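Local coordinates for StiE protein (Stigmatella aurantiaca, PDB 6ECX) that probably methylates an oxygen of a polyketide intermediate with S-adenosylmethionine, acting here as the isolated O-methyltransferase domain of a modular polyketide synthase, at residues Y157-G162 with L188-D193; R82-S87 with L287-K292. All coordinates share one frame; numbering follows the deposited sequence.

Interaction 1 of 2, residues Y157-G162 with L188-D193; sequences YDLVLG and LLIMAD
Residues L159-G162 and L188-M191 pair in parallel register as central strands of the Rossmann-like methyltransferase sheet. The hydrogen bonds alternate between the strands. L188 N donates to D158 O and V160 N to L188 O; V160 O then receives I190 N at 2.9 Å, nearly in line with the carbonyl (C=O...N 175°). G162 N to I190 O and A192 N to G162 O continue the pattern.

On one face, L161 and I190 lie side by side, CD2 of L161 touching I190 CG1 at 3.6 Å. L159 CD1 spans two neighbours, resting 4.0 Å from L188 CB and also against I190 CG1. On the other face V160 CG1 stands opposite the backbone N (chi1 177°), which places it 3.7 Å from L189 CD1, and L189 and M191 continue onto F176 of helix 172-181, which connects the two strands in a beta-alpha-beta crossover.

Farther out, D158 OD2 accepts from the backbone N of K90, while G162 lies near the bound S-adenosylmethionine. At that end a water lies between the strands, 2.7 Å from G162 O and 2.9 Å from D193 OD2.

Interaction 2 of 2, residues R82-S87 with L287-K292; sequences RAVDLS and LFHVQK
The loop between helix 64-80 and strand 91-94 lies beside strand 283-292, where R82 and A83 meet L287 and H289. The guanidinium of R82 lies across the strand and reaches its backbone: NH2 donates to L287 O at 3.2 Å. This bond is bent, with an N-H...O angle of 144° and the oxygen tilted 24° out of the guanidinium plane. The same NH2 lies 3.7 Å from H289 CB. It also forms a salt bridge with D230 on strand 226-233, while NH1 donates to V79 O at the end of helix 64-80, so several partners fix the rotation of the group. A water links NH1 weakly to F288 O.

Strand 283-292 runs antiparallel to both neighbours, the reversed strand characteristic of class I methyltransferase folds, and the loop covers one side of it. There the methyl of A83 sits over a face of the H289 imidazole as a CH-pi contact, its CB 3.7 Å from the ring centroid and offset toward NE2. The ring reaches it because H289 CG stands anti to the backbone N (chi1 -174°). V84 CG2 approaches the edge of the same ring, 4.4 Å from NE2. L287, pointing toward the loop, also packs on L76, V79 and L80 of helix 64-80.

Overall arrangement
The centres of the two interactions lie about 7 Å apart in the same mixed sheet, where strand 187-196 of interaction 1 neighbours strand 283-292 of interaction 2. Their backbones are probably hydrogen-bonded directly, M191 O to F288 N and L189 N to V290 O, and the H289 ring packs against I190. Along the chain the loop 82-87 comes first, both strands of interaction 1 follow, and strand 283-292 comes near the C-terminus. The contact across 200 residues thus brackets the local strand pair. Together they connect the sheet's parallel part, which approaches S-adenosylmethionine at G162, to its antiparallel strand and to the loop following helix 64-80.

Interaction 1 of 2, residues Y157-G162 with L188-D193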
loop_
_atom_site.group_PDB
_atom_site.type_symbol
_atom_site.label_atom_id
_atom_site.label_comp_id
_atom_site.label_asym_id
_atom_site.label_seq_id
_atom_site.Cartn_x
_atom_site.Cartn_y
_atom_site.Cartn_z
ATOM N N TYR A 157 4.223 13.888 -12.645
ATOM C CA TYR A 157 3.384 12.702 -12.754
ATOM C C TYR A 157 1.901 13.047 -12.723
ATOM O O TYR A 157 1.487 14.098 -12.228
ATOM C CB TYR A 157 3.732 11.712 -11.626
ATOM C CG TYR A 157 5.184 11.312 -11.728
ATOM C CD1 TYR A 157 5.585 10.321 -12.622
ATOM C CD2 TYR A 157 6.164 11.988 -11.011
ATOM C CE1 TYR A 157 6.939 9.985 -12.783
ATOM C CE2 TYR A 157 7.515 11.654 -11.154
ATOM C CZ TYR A 157 7.887 10.642 -12.024
ATOM O OH TYR A 157 9.212 10.318 -12.156
ATOM N N ASP A 158 1.110 12.138 -13.296
ATOM C CA ASP A 158 -0.343 12.196 -13.257
ATOM C C ASP A 158 -0.929 11.306 -12.189
ATOM O O ASP A 158 -2.026 11.584 -11.692
ATOM C CB ASP A 158 -0.917 11.764 -14.607
ATOM C CG ASP A 158 -0.414 12.619 -15.750
ATOM O OD1 ASP A 158 -0.138 13.807 -15.525
ATOM O OD2 ASP A 158 -0.298 12.091 -16.866
ATOM N N LEU A 159 -0.201 10.255 -11.796
ATOM C CA LEU A 159 -0.678 9.298 -10.806
ATOM C C LEU A 159 0.510 8.894 -9.952
ATOM O O LEU A 159 1.600 8.663 -10.489
ATOM C CB LEU A 159 -1.302 8.063 -11.482
ATOM C CG LEU A 159 -1.616 6.806 -10.652
ATOM C CD1 LEU A 159 -2.773 7.075 -9.687
ATOM C CD2 LEU A 159 -1.987 5.630 -11.584
ATOM N N VAL A 160 0.313 8.856 -8.627
ATOM C CA VAL A 160 1.345 8.448 -7.671
ATOM C C VAL A 160 0.801 7.304 -6.819
ATOM O O VAL A 160 -0.339 7.358 -6.350
ATOM C CB VAL A 160 1.804 9.621 -6.777
ATOM C CG1 VAL A 160 2.837 9.152 -5.731
ATOM C CG2 VAL A 160 2.422 10.753 -7.602
ATOM N N LEU A 161 1.620 6.265 -6.619
ATOM C CA LEU A 161 1.226 5.056 -5.907
ATOM C C LEU A 161 2.067 4.932 -4.640
ATOM O O LEU A 161 3.301 5.083 -4.687
ATOM C CB LEU A 161 1.427 3.778 -6.750
ATOM C CG LEU A 161 1.026 3.696 -8.217
ATOM C CD1 LEU A 161 1.356 2.311 -8.782
ATOM C CD2 LEU A 161 -0.448 3.976 -8.381
ATOM N N GLY A 162 1.405 4.632 -3.523
ATOM C CA GLY A 162 2.111 4.301 -2.289
ATOM C C GLY A 162 1.325 3.245 -1.546
ATOM O O GLY A 162 0.450 3.576 -0.741
ATOM N N LEU A 188 -3.531 12.411 -9.373
ATOM C CA LEU A 188 -4.095 11.488 -8.389
ATOM C C LEU A 188 -3.002 10.807 -7.563
ATOM O O LEU A 188 -1.909 10.515 -8.057
ATOM C CB LEU A 188 -4.951 10.407 -9.075
ATOM C CG LEU A 188 -6.066 10.896 -10.011
ATOM C CD1 LEU A 188 -6.759 9.720 -10.697
ATOM C CD2 LEU A 188 -7.068 11.747 -9.239
ATOM N N LEU A 189 -3.317 10.548 -6.299
ATOM C CA LEU A 189 -2.474 9.780 -5.377
ATOM C C LEU A 189 -3.349 8.672 -4.819
ATOM O O LEU A 189 -4.429 8.958 -4.294
ATOM C CB LEU A 189 -1.975 10.674 -4.238
ATOM C CG LEU A 189 -1.315 10.019 -3.015
ATOM C CD1 LEU A 189 -0.003 9.331 -3.427
ATOM C CD2 LEU A 189 -1.097 11.069 -1.941
ATOM N N ILE A 190 -2.946 7.412 -4.985
ATOM C CA ILE A 190 -3.676 6.324 -4.350
ATOM C C ILE A 190 -2.726 5.637 -3.370
ATOM O O ILE A 190 -1.552 5.409 -3.681
ATOM C CB ILE A 190 -4.306 5.340 -5.359
ATOM C CG1 ILE A 190 -3.293 4.757 -6.314
ATOM C CG2 ILE A 190 -5.482 6.040 -6.174
ATOM C CD1 ILE A 190 -3.950 3.745 -7.297
ATOM N N MET A 191 -3.221 5.377 -2.166
ATOM C CA MET A 191 -2.383 4.824 -1.121
ATOM C C MET A 191 -3.158 3.765 -0.371
ATOM O O MET A 191 -4.379 3.854 -0.229
ATOM C CB MET A 191 -1.927 5.890 -0.129
ATOM C CG MET A 191 -0.821 6.769 -0.628
ATOM S SD MET A 191 -0.508 8.037 0.597
ATOM C CE MET A 191 -0.865 7.171 2.117
ATOM N N ALA A 192 -2.436 2.738 0.066
ATOM C CA ALA A 192 -2.917 1.821 1.082
ATOM C C ALA A 192 -2.060 2.050 2.317
ATOM O O ALA A 192 -0.826 2.019 2.226
ATOM C CB ALA A 192 -2.826 0.366 0.602
ATOM N N ASP A 193 -2.706 2.322 3.447
ATOM C CA ASP A 193 -1.970 2.567 4.680
ATOM C C ASP A 193 -2.934 2.507 5.859
ATOM O O ASP A 193 -4.135 2.264 5.700
ATOM C CB ASP A 193 -1.214 3.893 4.638
ATOM C CG ASP A 193 0.187 3.765 5.219
ATOM O OD1 ASP A 193 0.309 3.252 6.342
ATOM O OD2 ASP A 193 1.161 4.141 4.542
HETATM O O HOH W 1 1.547 4.083 1.718
#

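Interaction 2 of 2, residues R82-S87 with L287-K292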
loop_
_atom_site.group_PDB
_atom_site.type_symbol
_atom_site.label_atom_id
_atom_site.label_comp_id
_atom_site.label_asym_id
_atom_site.label_seq_id
_atom_site.Cartn_x
_atom_site.Cartn_y
_atom_site.Cartn_z
ATOM N N ARG A 82 -10.069 2.022 -8.006
ATOM C CA ARG A 82 -11.477 2.102 -8.388
ATOM C C ARG A 82 -11.811 3.351 -9.198
ATOM O O ARG A 82 -12.704 3.318 -10.055
ATOM C CB ARG A 82 -12.357 2.062 -7.129
ATOM C CG ARG A 82 -12.103 3.243 -6.165
ATOM C CD ARG A 82 -12.698 2.925 -4.782
ATOM N NE ARG A 82 -12.413 3.984 -3.811
ATOM C CZ ARG A 82 -11.272 4.090 -3.127
ATOM N NH1 ARG A 82 -10.296 3.198 -3.294
ATOM N NH2 ARG A 82 -11.107 5.085 -2.266
ATOM N N ALA A 83 -11.158 4.463 -8.919
ATOM C CA ALA A 83 -11.557 5.727 -9.519
ATOM C C ALA A 83 -10.630 6.169 -10.638
ATOM O O ALA A 83 -10.914 7.185 -11.279
ATOM C CB ALA A 83 -11.623 6.824 -8.449
ATOM N N VAL A 84 -9.554 5.418 -10.917
ATOM C CA VAL A 84 -8.522 5.853 -11.862
ATOM C C VAL A 84 -8.885 5.396 -13.269
ATOM O O VAL A 84 -9.224 4.228 -13.494
ATOM C CB VAL A 84 -7.141 5.312 -11.461
ATOM C CG1 VAL A 84 -6.088 5.740 -12.471
ATOM C CG2 VAL A 84 -6.766 5.740 -10.037
ATOM N N ASP A 85 -8.796 6.313 -14.222
ATOM C CA ASP A 85 -8.962 5.994 -15.638
ATOM C C ASP A 85 -7.565 5.969 -16.241
ATOM O O ASP A 85 -7.010 7.014 -16.588
ATOM C CB ASP A 85 -9.855 7.019 -16.335
ATOM C CG ASP A 85 -10.034 6.730 -17.828
ATOM O OD1 ASP A 85 -9.422 5.766 -18.344
ATOM O OD2 ASP A 85 -10.806 7.469 -18.492
ATOM N N LEU A 86 -6.991 4.776 -16.375
ATOM C CA LEU A 86 -5.616 4.709 -16.870
ATOM C C LEU A 86 -5.483 5.205 -18.313
ATOM O O LEU A 86 -4.411 5.683 -18.698
ATOM C CB LEU A 86 -5.091 3.282 -16.744
ATOM C CG LEU A 86 -4.887 2.877 -15.276
ATOM C CD1 LEU A 86 -4.722 1.373 -15.133
ATOM C CD2 LEU A 86 -3.701 3.618 -14.649
ATOM N N SER A 87 -6.553 5.166 -19.108
ATOM C CA SER A 87 -6.417 5.648 -20.476
ATOM C C SER A 87 -6.131 7.143 -20.522
ATOM O O SER A 87 -5.611 7.633 -21.534
ATOM C CB SER A 87 -7.675 5.326 -21.303
ATOM O OG SER A 87 -8.765 6.123 -20.876
ATOM N N LEU A 287 -7.854 2.471 2.019
ATOM C CA LEU A 287 -7.433 2.648 0.638
ATOM C C LEU A 287 -7.858 4.069 0.236
ATOM O O LEU A 287 -9.045 4.329 0.002
ATOM C CB LEU A 287 -8.054 1.572 -0.253
ATOM C CG LEU A 287 -7.981 0.125 0.271
ATOM C CD1 LEU A 287 -8.688 -0.843 -0.665
ATOM C CD2 LEU A 287 -6.535 -0.320 0.490
ATOM N N PHE A 288 -6.873 4.972 0.176
ATOM C CA PHE A 288 -7.081 6.398 -0.034
ATOM C C PHE A 288 -7.146 6.700 -1.527
ATOM O O PHE A 288 -6.315 6.214 -2.302
ATOM C CB PHE A 288 -5.937 7.228 0.556
ATOM C CG PHE A 288 -5.711 7.051 2.047
ATOM C CD1 PHE A 288 -5.000 5.956 2.535
ATOM C CD2 PHE A 288 -6.126 8.025 2.942
ATOM C CE1 PHE A 288 -4.760 5.819 3.894
ATOM C CE2 PHE A 288 -5.889 7.903 4.298
ATOM C CZ PHE A 288 -5.206 6.795 4.780
ATOM N N HIS A 289 -8.103 7.534 -1.925
ATOM C CA HIS A 289 -8.070 8.170 -3.240
ATOM C C HIS A 289 -7.993 9.679 -3.027
ATOM O O HIS A 289 -8.912 10.274 -2.456
ATOM C CB HIS A 289 -9.296 7.805 -4.080
ATOM C CG HIS A 289 -9.237 8.326 -5.484
ATOM N ND1 HIS A 289 -9.807 9.523 -5.859
ATOM C CD2 HIS A 289 -8.647 7.827 -6.596
ATOM C CE1 HIS A 289 -9.580 9.739 -7.142
ATOM N NE2 HIS A 289 -8.882 8.721 -7.615
ATOM N N VAL A 290 -6.906 10.285 -3.496
ATOM C CA VAL A 290 -6.535 11.662 -3.197
ATOM C C VAL A 290 -6.298 12.389 -4.517
ATOM O O VAL A 290 -5.772 11.801 -5.470
ATOM C CB VAL A 290 -5.265 11.685 -2.313
ATOM C CG1 VAL A 290 -4.776 13.105 -2.027
ATOM C CG2 VAL A 290 -5.522 10.887 -1.000
ATOM N N GLN A 291 -6.664 13.673 -4.577
ATOM C CA GLN A 291 -6.421 14.475 -5.773
ATOM C C GLN A 291 -5.614 15.727 -5.424
ATOM O O GLN A 291 -5.873 16.382 -4.423
ATOM C CB GLN A 291 -7.741 14.865 -6.462
ATOM C CG GLN A 291 -7.510 15.578 -7.802
ATOM C CD GLN A 291 -8.795 16.021 -8.461
ATOM O OE1 GLN A 291 -9.832 16.116 -7.818
ATOM N NE2 GLN A 291 -8.742 16.244 -9.762
ATOM N N LYS A 292 -4.625 16.067 -6.245
ATOM C CA LYS A 292 -3.956 17.353 -6.052
ATOM C C LYS A 292 -4.894 18.515 -6.385
ATOM O O LYS A 292 -5.602 18.505 -7.403
ATOM C CB LYS A 292 -2.704 17.442 -6.930
ATOM C CG LYS A 292 -2.009 18.772 -6.772
ATOM C CD LYS A 292 -0.636 18.768 -7.400
ATOM C CE LYS A 292 0.040 20.121 -7.201
ATOM N NZ LYS A 292 1.475 19.992 -7.574
HETATM O O HOH W 2 -7.585 3.990 -3.410
#